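Local coordinates for protein homocysteine S-methyltransferase (Escherichia coli, PDB 5DMM) that transfers a methyl group from S-methylmethionine, or less efficiently S-adenosylmethionine, to homocysteine in a zinc-dependent reaction that yields methionine, at residues R210-V213 and A214-G218. Residues are numbered along the deposited sequence; the frame is centred on the assembly and turned at random.
Sequences RDVV and ALLAG
On helix 209-217, one of the outer helices of the TIM barrel, which connects barrel strands 191-197 and 222-228, Val212 and Leu216 sit one turn apart and their side chains run alongside each other in the same direction. CG1 of Val212 meets CD1 of Leu216 at 4.0 Å. Leu216 has CG beside its N (chi1 -66°), close over the preceding turn: Leu216 CG is 3.4 Å from Val212 O. That same oxygen accepts the nearly straight bond from Leu216 N (3.0 Å, 170° at the hydrogen). Ala214 N to Arg210 O and Leu215 N to Asp211 O, both 3.0 Å, continue the i to i+4 ladder. Ala217 N closes the series on Val213 O at 2.9 Å, with a more bent 137° at the hydrogen. Phe195 of strand 191-197 and Phe173 of helix 173-183 pack on Val212, Phe193, Phe195 and Ile176 on Leu216, while Val213 meets Leu245 and Thr246. Exposed Arg210 and partly exposed Asp211, set against buried Val212, Val213 and Leu216, make the helix amphipathic: four successive bonds pair the carbonyls of Arg210 to Val213 with the N-H groups of Ala214 to Ala217, and Val212 and Leu216 join the barrel strand to the neighbouring helix.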
loop_
_atom_site.group_PDB
_atom_site.type_symbol
_atom_site.label_atom_id
_atom_site.label_comp_id
_atom_site.label_asym_id
_atom_site.label_seq_id
_atom_site.Cartn_x
_atom_site.Cartn_y
_atom_site.Cartn_z
ATOM N N ARG A 210 -20.158 0.426 -5.220
ATOM C CA ARG A 210 -21.119 0.538 -4.131
ATOM C C ARG A 210 -21.155 -0.763 -3.316
ATOM O O ARG A 210 -21.305 -0.731 -2.095
ATOM C CB ARG A 210 -22.526 0.898 -4.668
ATOM C CG ARG A 210 -23.247 -0.226 -5.401
ATOM C CD ARG A 210 -24.632 0.212 -5.918
ATOM N NE ARG A 210 -24.532 0.623 -7.316
ATOM C CZ ARG A 210 -24.791 -0.173 -8.348
ATOM N NH1 ARG A 210 -24.650 0.279 -9.586
ATOM N NH2 ARG A 210 -25.200 -1.415 -8.135
ATOM N N ASP A 211 -20.985 -1.901 -3.984
ATOM C CA ASP A 211 -20.996 -3.193 -3.304
ATOM C C ASP A 211 -19.727 -3.411 -2.476
ATOM O O ASP A 211 -19.775 -4.035 -1.408
ATOM C CB ASP A 211 -21.158 -4.339 -4.311
ATOM C CG ASP A 211 -22.499 -4.301 -5.024
ATOM O OD1 ASP A 211 -23.448 -3.740 -4.449
ATOM O OD2 ASP A 211 -22.605 -4.831 -6.148
ATOM N N VAL A 212 -18.602 -2.902 -2.969
ATOM C CA VAL A 212 -17.333 -3.040 -2.254
ATOM C C VAL A 212 -17.376 -2.193 -0.992
ATOM O O VAL A 212 -17.030 -2.657 0.090
ATOM C CB VAL A 212 -16.136 -2.629 -3.125
ATOM C CG1 VAL A 212 -14.823 -2.842 -2.361
ATOM C CG2 VAL A 212 -16.128 -3.431 -4.429
ATOM N N VAL A 213 -17.825 -0.950 -1.138
ATOM C CA VAL A 213 -17.921 -0.026 -0.017
ATOM C C VAL A 213 -18.902 -0.550 1.025
ATOM O O VAL A 213 -18.630 -0.512 2.223
ATOM C CB VAL A 213 -18.367 1.388 -0.484
ATOM C CG1 VAL A 213 -18.670 2.277 0.709
ATOM C CG2 VAL A 213 -17.313 2.019 -1.378
ATOM N N ALA A 214 -20.043 -1.055 0.561
ATOM C CA ALA A 214 -21.064 -1.574 1.467
ATOM C C ALA A 214 -20.513 -2.744 2.277
ATOM O O ALA A 214 -20.731 -2.835 3.488
ATOM C CB ALA A 214 -22.307 -1.993 0.690
ATOM N N LEU A 215 -19.778 -3.626 1.611
ATOM C CA LEU A 215 -19.179 -4.757 2.305
ATOM C C LEU A 215 -18.206 -4.287 3.387
ATOM O O LEU A 215 -18.333 -4.663 4.554
ATOM C CB LEU A 215 -18.453 -5.673 1.324
ATOM C CG LEU A 215 -17.609 -6.723 2.050
ATOM C CD1 LEU A 215 -18.434 -7.967 2.306
ATOM C CD2 LEU A 215 -16.321 -7.034 1.285
ATOM N N LEU A 216 -17.254 -3.446 2.991
ATOM C CA LEU A 216 -16.199 -3.002 3.897
ATOM C C LEU A 216 -16.690 -2.083 5.012
ATOM O O LEU A 216 -16.026 -1.955 6.041
ATOM C CB LEU A 216 -15.089 -2.305 3.105
ATOM C CG LEU A 216 -14.365 -3.265 2.161
ATOM C CD1 LEU A 216 -13.358 -2.517 1.294
ATOM C CD2 LEU A 216 -13.673 -4.380 2.953
ATOM N N ALA A 217 -17.849 -1.442 4.826
ATOM C CA ALA A 217 -18.395 -0.573 5.866
ATOM C C ALA A 217 -18.712 -1.338 7.148
ATOM O O ALA A 217 -18.725 -0.759 8.233
ATOM C CB ALA A 217 -19.633 0.135 5.363
ATOM N N GLY A 218 -18.963 -2.637 7.016
ATOM C CA GLY A 218 -19.239 -3.491 8.158
ATOM C C GLY A 218 -18.012 -3.978 8.921
ATOM O O GLY A 218 -18.145 -4.736 9.874
#